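Local coordinates for protein DNA annealing helicase and endonuclease ZRANB3 (Homo sapiens, PDB 5MKW) that anneals complementary DNA strands and cuts DNA at stalled or collapsed replication forks, represented here by its HNH endonuclease domain, at residues A[60-63]-A[69-72]; A[40-45]-A[64-69]; A[32-37]-A[44-49]. All coordinates share one frame; numbering follows the deposited sequence. Where two conformers were deposited one is given.

In the fold
Contacts 1, 2 and 3 lie on the same side of the chain's centre and join three successive helices to the loop that leads into strand 72-76. Contact 1 (60-63 with 69-72), partly buried and nearest the centre, mixes a histidine-carboxylate bond with methionine-aromatic packing. Contact 2 (40-45 with 64-69), also partly buried, is carried by buried Arg42 and Pro66, with exposed residues at its margin. Contact 3 (32-37 with 44-49) is buried and mainly leucine and alanine, with Arg33 at its margin. Contacts 2 and 3 share helix 39-47, whose Arg42 bonds to backbone carbonyls of the other two helices. Leu46 of contact 3 packs on Met62 and Ile63 of contact 1.

Contact 1: A[60-63]-A[69-72]; sequences NEMI and GHFW
Met62, on helix 56-64, faces His70 in the loop after it with their CA atoms 7.0 Å apart, the nearest such pair between 60-63 and 69-72. The CG of Met62 lies over one face of the imidazole, 3.5 Å from CG of His70, the two side chains running alongside one another in opposite senses. Beyond CG the methionine bends at chi3, and this turn carries the methyl to the phenyl ring of Phe71: CE of Met62 sits 3.7 Å from the centroid of the Phe71 ring and 21° off its normal, displaced toward the rim, a CH-pi contact. SD stands farther off, above the same ring, which makes the pair a Met-aromatic contact as well. The loop belongs to the HNH nuclease region and enters strand 72-76, one half of a two-stranded antiparallel sheet; Phe71 also packs on Leu30 and Leu34 of helix 27-36. At the imidazole edge, NE2 of His70 donates to OE1 of Glu61 over 2.9 Å. The oxygen is approached nearly along its C-O axis but lies 22° out of the ring plane, and the N-H...O angle is 150°, so the bond is bent. Carboxylate and ring planes are steeply inclined to each other. On the other nitrogen, ND1 is hydrogen-bonded to the backbone N of Gly67, so both ring nitrogens are engaged and the rotation of the imidazole is fixed. With a leucine in place of His70, Glu61 OE1 and Gly67 N would probably each lose a partner, and the flat surface under Met62 CG would be gone.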
ATOM      1  N   ASN A  60      14.040   5.158   3.373  1.00 23.20           N
ATOM      2  CA  ASN A  60      14.885   6.344   3.234  1.00 22.63           C
ATOM      3  C   ASN A  60      14.048   7.526   2.648  1.00 21.95           C
ATOM      4  O   ASN A  60      14.196   8.680   3.049  1.00 20.42           O
ATOM      5  CB  ASN A  60      16.076   6.075   2.322  1.00 23.57           C
ATOM      6  CG  ASN A  60      17.132   5.213   2.960  1.00 24.10           C
ATOM      7  OD1 ASN A  60      17.198   5.101   4.189  1.00 24.41           O
ATOM      8  ND2 ASN A  60      17.995   4.644   2.129  1.00 22.25           N
ATOM      9  N   GLU A  61      13.157   7.247   1.716  1.00 22.67           N
ATOM     10  CA  GLU A  61      12.310   8.341   1.168  1.00 24.92           C
ATOM     11  C   GLU A  61      11.349   8.886   2.208  1.00 22.60           C
ATOM     12  O   GLU A  61      11.030  10.087   2.231  1.00 22.61           O
ATOM     13  CB  GLU A  61      11.467   7.861   0.020  1.00 27.86           C
ATOM     14  CG  GLU A  61      12.231   7.618  -1.262  1.00 33.59           C
ATOM     15  CD  GLU A  61      11.320   6.996  -2.291  1.00 39.72           C
ATOM     16  OE1 GLU A  61      10.063   7.140  -2.169  1.00 42.71           O
ATOM     17  OE2 GLU A  61      11.846   6.297  -3.185  1.00 49.83           O
ATOM     18  N   MET A  62      10.824   7.969   2.998  1.00 22.62           N
ATOM     19  CA  MET A  62       9.913   8.331   4.093  1.00 21.11           C
ATOM     20  C   MET A  62      10.562   9.171   5.198  1.00 21.82           C
ATOM     21  O   MET A  62       9.893   9.939   5.847  1.00 20.53           O
ATOM     22  CB  MET A  62       9.290   7.059   4.669  1.00 20.40           C
ATOM     23  CG  MET A  62       8.314   6.398   3.673  1.00 19.88           C
ATOM     24  SD  MET A  62       7.979   4.659   4.000  1.00 18.98           S
ATOM     25  CE  MET A  62       6.629   4.655   5.162  1.00 19.83           C
ATOM     26  N   ILE A  63      11.856   8.969   5.453  1.00 21.58           N
ATOM     27  CA  ILE A  63      12.571   9.797   6.427  1.00 22.19           C
ATOM     28  C   ILE A  63      12.749  11.219   5.890  1.00 22.63           C
ATOM     29  O   ILE A  63      12.634  12.202   6.617  1.00 21.42           O
ATOM     30  CB  ILE A  63      13.940   9.141   6.748  1.00 23.81           C
ATOM     31  CG1 ILE A  63      13.745   7.860   7.549  1.00 23.54           C
ATOM     32  CG2 ILE A  63      14.861  10.107   7.454  1.00 24.36           C
ATOM     33  CD1 ILE A  63      14.921   6.896   7.478  1.00 27.58           C
ATOM     34  N   GLY A  69       0.992   7.991  -0.138  1.00 18.95           N
ATOM     35  CA  GLY A  69       1.262   6.783  -0.885  1.00 17.93           C
ATOM     36  C   GLY A  69       2.375   5.874  -0.375  1.00 17.41           C
ATOM     37  O   GLY A  69       2.424   4.714  -0.745  1.00 16.53           O
ATOM     38  N   HIS A  70       3.235   6.367   0.509  1.00 17.23           N
ATOM     39  CA  HIS A  70       4.194   5.503   1.179  1.00 17.59           C
ATOM     40  C   HIS A  70       3.569   4.616   2.214  1.00 16.73           C
ATOM     41  O   HIS A  70       4.185   3.624   2.636  1.00 17.04           O
ATOM     42  CB  HIS A  70       5.303   6.312   1.871  1.00 18.83           C
ATOM     43  CG  HIS A  70       6.221   7.004   0.936  1.00 20.26           C
ATOM     44  ND1 HIS A  70       6.688   8.273   1.180  1.00 20.24           N
ATOM     45  CD2 HIS A  70       6.824   6.583  -0.210  1.00 20.35           C
ATOM     46  CE1 HIS A  70       7.547   8.607   0.233  1.00 22.49           C
ATOM     47  NE2 HIS A  70       7.670   7.588  -0.601  1.00 21.67           N
ATOM     48  N   PHE A  71       2.405   5.013   2.703  1.00 16.31           N
ATOM     49  CA  PHE A  71       1.760   4.348   3.835  1.00 16.25           C
ATOM     50  C   PHE A  71       0.575   3.445   3.421  1.00 16.71           C
ATOM     51  O   PHE A  71       0.364   2.383   4.023  1.00 16.61           O
ATOM     52  CB  PHE A  71       1.319   5.420   4.844  1.00 16.94           C
ATOM     53  CG  PHE A  71       2.468   6.137   5.493  1.00 17.11           C
ATOM     54  CD1 PHE A  71       3.125   7.164   4.826  1.00 17.00           C
ATOM     55  CD2 PHE A  71       3.020   5.648   6.652  1.00 16.96           C
ATOM     56  CE1 PHE A  71       4.248   7.778   5.389  1.00 18.16           C
ATOM     57  CE2 PHE A  71       4.134   6.233   7.204  1.00 18.01           C
ATOM     58  CZ  PHE A  71       4.748   7.325   6.581  1.00 18.22           C
ATOM     59  N   TRP A  72      -0.252   3.902   2.478  1.00 16.58           N
ATOM     60  CA  TRP A  72      -1.387   3.095   1.995  1.00 16.90           C
ATOM     61  C   TRP A  72      -1.636   3.305   0.502  1.00 16.84           C
ATOM     62  O   TRP A  72      -1.277   4.337  -0.065  1.00 16.51           O
ATOM     63  CB  TRP A  72      -2.696   3.331   2.804  1.00 18.08           C
ATOM     64  CG  TRP A  72      -3.251   4.682   2.764  1.00 18.33           C
ATOM     65  CD1 TRP A  72      -2.941   5.716   3.593  1.00 20.06           C
ATOM     66  CD2 TRP A  72      -4.252   5.179   1.865  1.00 20.84           C
ATOM     67  NE1 TRP A  72      -3.659   6.842   3.258  1.00 20.87           N
ATOM     68  CE2 TRP A  72      -4.492   6.533   2.216  1.00 20.89           C
ATOM     69  CE3 TRP A  72      -4.996   4.608   0.837  1.00 23.23           C
ATOM     70  CZ2 TRP A  72      -5.424   7.331   1.560  1.00 23.18           C
ATOM     71  CZ3 TRP A  72      -5.915   5.431   0.134  1.00 24.55           C
ATOM     72  CH2 TRP A  72      -6.141   6.768   0.544  1.00 24.16           C
TER

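Contact 2: A[40-45]-A[64-69]; sequences SQRKNL and RNPGEG
Pro66 lies against the flat guanidinium of Arg42, its CD 3.5 Å from CZ of Arg42 and above the centre of the group. CG of Pro66 is the other ring atom in touch, 4.0 Å from CZ of Arg42, and the two side chains cross at about a right angle. This is where helix 39-47 meets the link after helix 56-64 that leads toward strand 72-76, within the HNH endonuclease part of the protein: Asn65 is the first residue to leave helical geometry (phi -163°), and Pro66 follows it. The carbonyl of Arg64 comes to the guanidinium at its edge, near the plane, with O of Arg64 3.3 Å from NH1 of Arg42. The proline therefore covers a face while the edge is turned to backbone oxygens. What brings the group here is a side chain extended from CG to NE, with CG set anti to the carbonyl carbon of Arg42 (chi1 -66°), so the charge is delivered well beyond the surface of its own helix. Farther out, hydrogen bonds hold all three nitrogens: NE to O of Leu34, NH2 to O of Arg35 and NH1 to O of Ile63. The first two acceptors are on helix 27-36 and the third on helix 56-64, placing a buried cation among helix carbonyls whose partial negative charge probably compensates it. The same bonds fix the plane against which Pro66 packs. From the other direction the proline is backed by Phe71, with CE1 of the phenyl ring resting on CB of Pro66.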
ATOM      1  N   SER A  40      14.667  14.076  12.130  1.00 33.64           N
ATOM      2  CA  SER A  40      15.596  13.332  12.979  1.00 33.07           C
ATOM      3  C   SER A  40      14.901  12.277  13.854  1.00 31.82           C
ATOM      4  O   SER A  40      15.549  11.393  14.376  1.00 30.80           O
ATOM      5  CB  SER A  40      16.393  14.300  13.852  1.00 37.56           C
ATOM      6  OG  SER A  40      15.544  14.888  14.817  1.00 42.65           O
ATOM      7  N   GLN A  41      13.597  12.391  14.075  1.00 31.58           N
ATOM      8  CA  GLN A  41      12.858  11.327  14.780  1.00 30.82           C
ATOM      9  C   GLN A  41      12.229  10.256  13.885  1.00 27.35           C
ATOM     10  O   GLN A  41      11.717   9.275  14.391  1.00 26.67           O
ATOM     11  CB  GLN A  41      11.778  11.951  15.628  1.00 34.94           C
ATOM     12  CG  GLN A  41      12.353  12.832  16.729  1.00 41.36           C
ATOM     13  CD  GLN A  41      11.240  13.559  17.418  1.00 47.33           C
ATOM     14  OE1 GLN A  41      10.069  13.176  17.274  1.00 50.41           O
ATOM     15  NE2 GLN A  41      11.560  14.692  18.034  1.00 48.79           N
ATOM     16  N   ARG A  42      12.229  10.452  12.575  1.00 24.34           N
ATOM     17  CA  ARG A  42      11.425   9.587  11.673  1.00 23.09           C
ATOM     18  C   ARG A  42      11.927   8.150  11.573  1.00 24.31           C
ATOM     19  O   ARG A  42      11.151   7.210  11.624  1.00 21.09           O
ATOM     20  CB  ARG A  42      11.342  10.211  10.294  1.00 20.81           C
ATOM     21  CG  ARG A  42      10.564  11.510  10.288  1.00 20.21           C
ATOM     22  CD  ARG A  42      10.356  12.013   8.882  1.00 21.78           C
ATOM     23  NE  ARG A  42       9.455  13.132   8.813  1.00 21.31           N
ATOM     24  CZ  ARG A  42       9.588  14.132   7.949  1.00 21.23           C
ATOM     25  NH1 ARG A  42      10.645  14.215   7.171  1.00 20.69           N
ATOM     26  NH2 ARG A  42       8.729  15.134   7.975  1.00 19.63           N
ATOM     27  N   LYS A  43      13.244   7.978  11.582  1.00 25.15           N
ATOM     28  CA  LYS A  43      13.800   6.655  11.409  1.00 27.38           C
ATOM     29  C   LYS A  43      13.315   5.753  12.553  1.00 29.40           C
ATOM     30  O   LYS A  43      12.829   4.639  12.326  1.00 27.38           O
ATOM     31  CB  LYS A  43      15.330   6.721  11.331  1.00 30.11           C
ATOM     32  CG  LYS A  43      16.029   5.394  11.063  1.00 31.37           C
ATOM     33  CD  LYS A  43      17.528   5.608  11.193  1.00 36.98           C
ATOM     34  CE  LYS A  43      18.305   4.398  10.726  1.00 42.84           C
ATOM     35  NZ  LYS A  43      19.631   4.804  10.165  1.00 47.35           N
ATOM     36  N   ASN A  44      13.458   6.209  13.789  1.00 29.50           N
ATOM     37  CA  ASN A  44      13.079   5.353  14.919  1.00 30.44           C
ATOM     38  C   ASN A  44      11.596   5.062  14.970  1.00 28.29           C
ATOM     39  O   ASN A  44      11.207   3.946  15.289  1.00 27.58           O
ATOM     40  CB  ASN A  44      13.506   5.971  16.255  1.00 35.29           C
ATOM     41  CG  ASN A  44      15.012   5.886  16.482  1.00 41.21           C
ATOM     42  OD1 ASN A  44      15.719   5.035  15.907  1.00 41.78           O
ATOM     43  ND2 ASN A  44      15.508   6.748  17.367  1.00 45.13           N
ATOM     44  N   LEU A  45      10.774   6.041  14.614  1.00 26.17           N
ATOM     45  CA  LEU A  45       9.339   5.799  14.478  1.00 27.29           C
ATOM     46  C   LEU A  45       9.058   4.705  13.441  1.00 27.30           C
ATOM     47  O   LEU A  45       8.182   3.865  13.648  1.00 25.86           O
ATOM     48  CB  LEU A  45       8.598   7.085  14.058  1.00 28.67           C
ATOM     49  CG  LEU A  45       8.548   8.180  15.141  1.00 33.01           C
ATOM     50  CD1 LEU A  45       8.017   9.478  14.533  1.00 32.77           C
ATOM     51  CD2 LEU A  45       7.728   7.796  16.370  1.00 33.66           C
ATOM     52  N   ARG A  64      13.022  11.329   4.584  1.00 24.22           N
ATOM     53  CA  ARG A  64      13.270  12.622   3.968  0.50 24.97           C
ATOM     54  C   ARG A  64      11.955  13.381   3.836  1.00 23.41           C
ATOM     55  O   ARG A  64      11.882  14.574   4.118  1.00 21.81           O
ATOM     56  CB  ARG A  64      13.907  12.413   2.589  0.50 27.76           C
ATOM     57  CG  ARG A  64      14.162  13.670   1.787  0.50 29.46           C
ATOM     58  CD  ARG A  64      15.095  13.371   0.596  0.50 31.00           C
ATOM     59  NE  ARG A  64      15.698  12.030   0.653  0.50 30.53           N
ATOM     60  CZ  ARG A  64      15.309  11.012  -0.104  0.50 30.88           C
ATOM     61  NH1 ARG A  64      14.315  11.182  -0.959  0.50 33.02           N
ATOM     62  NH2 ARG A  64      15.893   9.822  -0.004  0.50 30.86           N
ATOM     63  N   ASN A  65      10.940  12.699   3.323  1.00 22.15           N
ATOM     64  CA  ASN A  65       9.728  13.370   2.892  1.00 21.85           C
ATOM     65  C   ASN A  65       8.559  12.423   2.728  1.00 21.34           C
ATOM     66  O   ASN A  65       8.277  11.946   1.627  1.00 17.54           O
ATOM     67  CB  ASN A  65       9.991  14.095   1.580  1.00 22.70           C
ATOM     68  CG  ASN A  65       8.758  14.854   1.080  1.00 24.34           C
ATOM     69  OD1 ASN A  65       7.943  15.354   1.865  1.00 24.16           O
ATOM     70  ND2 ASN A  65       8.641  14.957  -0.211  1.00 21.94           N
ATOM     71  N   PRO A  66       7.914  12.086   3.840  1.00 21.78           N
ATOM     72  CA  PRO A  66       6.881  11.073   3.717  1.00 20.75           C
ATOM     73  C   PRO A  66       5.693  11.620   2.911  1.00 21.13           C
ATOM     74  O   PRO A  66       5.370  12.828   2.975  1.00 22.28           O
ATOM     75  CB  PRO A  66       6.491  10.784   5.162  1.00 22.36           C
ATOM     76  CG  PRO A  66       6.937  11.966   5.938  1.00 22.23           C
ATOM     77  CD  PRO A  66       8.144  12.501   5.238  1.00 22.48           C
ATOM     78  N   GLY A  67       5.126  10.766   2.086  1.00 20.97           N
ATOM     79  CA  GLY A  67       3.802  11.014   1.412  1.00 21.69           C
ATOM     80  C   GLY A  67       2.813   9.904   1.637  1.00 20.00           C
ATOM     81  O   GLY A  67       3.194   8.805   2.016  1.00 18.92           O
ATOM     82  N   GLU A  68       1.511  10.206   1.443  1.00 20.13           N
ATOM     83  CA  GLU A  68       0.450   9.341   1.822  0.60 18.71           C
ATOM     84  C   GLU A  68       0.625   7.965   1.145  1.00 18.87           C
ATOM     85  O   GLU A  68       0.358   6.932   1.708  1.00 17.69           O
ATOM     86  CB  GLU A  68      -0.882  10.067   1.417  0.60 20.29           C
ATOM     87  CG  GLU A  68      -1.175  11.381   2.208  0.60 19.36           C
ATOM     88  CD  GLU A  68      -0.594  12.748   1.675  0.60 20.15           C
ATOM     89  OE1 GLU A  68       0.428  12.786   0.881  0.60 16.03           O
ATOM     90  OE2 GLU A  68      -1.094  13.841   2.213  0.60 17.34           O
ATOM     91  N   GLY A  69       0.992   7.991  -0.138  1.00 18.95           N
ATOM     92  CA  GLY A  69       1.262   6.783  -0.885  1.00 17.93           C
ATOM     93  C   GLY A  69       2.375   5.874  -0.375  1.00 17.41           C
ATOM     94  O   GLY A  69       2.424   4.714  -0.745  1.00 16.53           O
TER

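Contact 3: A[32-37]-A[44-49]; sequences LRLRDA and NLLYAT
Helices 27-36 and 39-47 form a helical hairpin joined by a short turn, and this contact packs the end of the first against the second. The backbones are closest at Leu34 and Leu45, whose CA atoms are 7.6 Å apart. Two side chains of helix 39-47 share the work. Leu46 meets Leu34: CG of Leu46 is 3.7 Å from CD2 of Leu34, and CD2 of Leu46 is equally close to CD1 of Leu34. Both branches of Leu34 are thus used. Leu45 projects toward the opposing helix, its CG anti to its own carbonyl carbon (chi1 -69°), which sets CD1 between Ala37 and Arg33 and CD2 against Arg33, while CB of Leu45 faces CD2 of Leu34 at 4.2 Å. CD1 of Leu45 reaches CB of Ala37 at 3.9 Å, where helix 27-36 has given way to the turn. In the one of two deposited Arg33 conformers described here, the same CD1 methyl of Leu45 stands 4.1 Å above the plane of the Arg33 guanidinium, over its centre, and CD2 of Leu45 is 3.6 Å from NH2 of Arg33; this part of the contact is less certain. Arg33 gets there by a bend at chi2 (90°), which folds the chain so that the two side chains cross at about a right angle, with the guanidinium face toward CD1 of Leu45. On the inner side, Leu46 continues onto Met62 and Ile63 of helix 56-64, extending the apolar layer to a third helix. No hydrogen bond or salt bridge spans the two segments, so the side chains are held together by van der Waals contact and the burial of apolar surface: buried Leu34, Ala37 and Leu46 supply most of it, and exposed Arg33 adds a guanidinium face beneath a methyl of Leu45.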
ATOM      1  N   LEU A  32       0.446  10.876   9.166  1.00 19.93           N
ATOM      2  CA  LEU A  32       0.350  12.232   9.728  1.00 21.74           C
ATOM      3  C   LEU A  32       1.387  12.429  10.820  1.00 22.38           C
ATOM      4  O   LEU A  32       1.964  13.496  10.930  1.00 21.23           O
ATOM      5  CB  LEU A  32      -1.034  12.512  10.299  1.00 23.19           C
ATOM      6  CG  LEU A  32      -2.168  12.506   9.301  1.00 25.87           C
ATOM      7  CD1 LEU A  32      -3.501  12.421  10.028  1.00 29.31           C
ATOM      8  CD2 LEU A  32      -2.084  13.763   8.450  1.00 27.72           C
ATOM      9  N   ARG A  33       1.585  11.403  11.640  1.00 23.99           N
ATOM     10  CA  ARG A  33       2.578  11.458  12.707  0.50 25.65           C
ATOM     11  C   ARG A  33       4.000  11.642  12.139  1.00 25.88           C
ATOM     12  O   ARG A  33       4.769  12.518  12.598  1.00 21.65           O
ATOM     13  CB  ARG A  33       2.461  10.205  13.570  0.50 28.11           C
ATOM     14  CG  ARG A  33       3.568  10.042  14.612  0.50 31.33           C
ATOM     15  CD  ARG A  33       3.272  10.676  15.963  0.50 32.44           C
ATOM     16  NE  ARG A  33       4.276  10.256  16.940  0.50 33.64           N
ATOM     17  CZ  ARG A  33       5.310  10.993  17.326  0.50 33.02           C
ATOM     18  NH1 ARG A  33       5.480  12.217  16.863  0.50 32.45           N
ATOM     19  NH2 ARG A  33       6.160  10.500  18.205  0.50 35.84           N
ATOM     20  N   LEU A  34       4.322  10.889  11.085  1.00 23.43           N
ATOM     21  CA  LEU A  34       5.609  11.019  10.439  1.00 22.65           C
ATOM     22  C   LEU A  34       5.802  12.361   9.770  1.00 21.65           C
ATOM     23  O   LEU A  34       6.860  12.982   9.883  1.00 24.44           O
ATOM     24  CB  LEU A  34       5.888   9.819   9.485  1.00 24.31           C
ATOM     25  CG  LEU A  34       6.602   8.826  10.398  1.00 29.44           C
ATOM     26  CD1 LEU A  34       5.977   7.482  10.497  1.00 34.68           C
ATOM     27  CD2 LEU A  34       8.111   8.751  10.180  1.00 28.20           C
ATOM     28  N   ARG A  35       4.793  12.811   9.050  1.00 22.21           N
ATOM     29  CA  ARG A  35       4.870  14.064   8.346  1.00 22.51           C
ATOM     30  C   ARG A  35       5.275  15.172   9.309  1.00 22.03           C
ATOM     31  O   ARG A  35       6.088  16.039   8.977  1.00 21.35           O
ATOM     32  CB  ARG A  35       3.543  14.402   7.691  1.00 22.43           C
ATOM     33  CG  ARG A  35       3.567  15.665   6.844  1.00 23.70           C
ATOM     34  CD  ARG A  35       2.152  16.071   6.411  1.00 23.90           C
ATOM     35  NE  ARG A  35       1.421  16.544   7.580  1.00 24.50           N
ATOM     36  CZ  ARG A  35       0.086  16.630   7.659  1.00 24.15           C
ATOM     37  NH1 ARG A  35      -0.678  16.479   6.609  1.00 22.37           N
ATOM     38  NH2 ARG A  35      -0.467  17.006   8.777  1.00 26.49           N
ATOM     39  N   ASP A  36       4.659  15.169  10.478  1.00 22.44           N
ATOM     40  CA  ASP A  36       4.801  16.279  11.359  1.00 24.22           C
ATOM     41  C   ASP A  36       5.889  16.109  12.401  1.00 24.35           C
ATOM     42  O   ASP A  36       6.153  17.035  13.158  1.00 25.08           O
ATOM     43  CB  ASP A  36       3.456  16.558  12.013  1.00 24.80           C
ATOM     44  CG  ASP A  36       2.425  17.109  11.037  1.00 28.72           C
ATOM     45  OD1 ASP A  36       2.764  17.664   9.957  1.00 28.01           O
ATOM     46  OD2 ASP A  36       1.238  17.038  11.400  1.00 31.00           O
ATOM     47  N   ALA A  37       6.506  14.939  12.444  1.00 24.69           N
ATOM     48  CA  ALA A  37       7.722  14.732  13.218  1.00 24.46           C
ATOM     49  C   ALA A  37       8.926  15.370  12.544  1.00 26.97           C
ATOM     50  O   ALA A  37       9.031  15.398  11.328  1.00 25.00           O
ATOM     51  CB  ALA A  37       7.983  13.260  13.422  1.00 23.19           C
ATOM     52  N   ASN A  44      13.458   6.209  13.789  1.00 29.50           N
ATOM     53  CA  ASN A  44      13.079   5.353  14.919  1.00 30.44           C
ATOM     54  C   ASN A  44      11.596   5.062  14.970  1.00 28.29           C
ATOM     55  O   ASN A  44      11.207   3.946  15.289  1.00 27.58           O
ATOM     56  CB  ASN A  44      13.506   5.971  16.255  1.00 35.29           C
ATOM     57  CG  ASN A  44      15.012   5.886  16.482  1.00 41.21           C
ATOM     58  OD1 ASN A  44      15.719   5.035  15.907  1.00 41.78           O
ATOM     59  ND2 ASN A  44      15.508   6.748  17.367  1.00 45.13           N
ATOM     60  N   LEU A  45      10.774   6.041  14.614  1.00 26.17           N
ATOM     61  CA  LEU A  45       9.339   5.799  14.478  1.00 27.29           C
ATOM     62  C   LEU A  45       9.058   4.705  13.441  1.00 27.30           C
ATOM     63  O   LEU A  45       8.182   3.865  13.648  1.00 25.86           O
ATOM     64  CB  LEU A  45       8.598   7.085  14.058  1.00 28.67           C
ATOM     65  CG  LEU A  45       8.548   8.180  15.141  1.00 33.01           C
ATOM     66  CD1 LEU A  45       8.017   9.478  14.533  1.00 32.77           C
ATOM     67  CD2 LEU A  45       7.728   7.796  16.370  1.00 33.66           C
ATOM     68  N   LEU A  46       9.718   4.780  12.283  1.00 23.81           N
ATOM     69  CA  LEU A  46       9.418   3.842  11.222  1.00 24.12           C
ATOM     70  C   LEU A  46       9.843   2.434  11.605  1.00 25.57           C
ATOM     71  O   LEU A  46       9.161   1.472  11.271  1.00 26.88           O
ATOM     72  CB  LEU A  46      10.091   4.263   9.916  1.00 23.65           C
ATOM     73  CG  LEU A  46       9.502   5.499   9.229  1.00 23.70           C
ATOM     74  CD1 LEU A  46      10.461   6.037   8.179  1.00 25.34           C
ATOM     75  CD2 LEU A  46       8.151   5.175   8.575  1.00 22.39           C
ATOM     76  N   TYR A  47      11.002   2.288  12.245  1.00 26.15           N
ATOM     77  CA  TYR A  47      11.478   0.950  12.600  1.00 26.35           C
ATOM     78  C   TYR A  47      10.840   0.371  13.859  1.00 25.47           C
ATOM     79  O   TYR A  47      11.041  -0.800  14.156  1.00 24.59           O
ATOM     80  CB  TYR A  47      13.008   0.931  12.745  1.00 28.54           C
ATOM     81  CG  TYR A  47      13.725   0.928  11.397  1.00 31.47           C
ATOM     82  CD1 TYR A  47      13.961  -0.270  10.709  1.00 32.36           C
ATOM     83  CD2 TYR A  47      14.047   2.118  10.758  1.00 31.19           C
ATOM     84  CE1 TYR A  47      14.622  -0.266   9.497  1.00 31.76           C
ATOM     85  CE2 TYR A  47      14.655   2.129   9.511  1.00 32.51           C
ATOM     86  CZ  TYR A  47      14.982   0.931   8.918  1.00 31.54           C
ATOM     87  OH  TYR A  47      15.629   0.930   7.706  1.00 35.98           O
ATOM     88  N   ALA A  48      10.049   1.178  14.562  1.00 24.84           N
ATOM     89  CA  ALA A  48       9.348   0.719  15.755  1.00 26.63           C
ATOM     90  C   ALA A  48       7.993   0.126  15.451  1.00 26.09           C
ATOM     91  O   ALA A  48       7.348  -0.348  16.368  1.00 25.20           O
ATOM     92  CB  ALA A  48       9.173   1.861  16.741  1.00 27.57           C
ATOM     93  N   THR A  49       7.560   0.124  14.188  1.00 23.28           N
ATOM     94  CA  THR A  49       6.223  -0.365  13.867  1.00 22.66           C
ATOM     95  C   THR A  49       6.195  -1.112  12.534  1.00 23.03           C
ATOM     96  O   THR A  49       7.239  -1.483  12.024  1.00 22.82           O
ATOM     97  CB  THR A  49       5.187   0.782  14.005  1.00 22.34           C
ATOM     98  OG1 THR A  49       3.896   0.225  14.049  1.00 21.86           O
ATOM     99  CG2 THR A  49       5.281   1.791  12.919  1.00 23.37           C
TER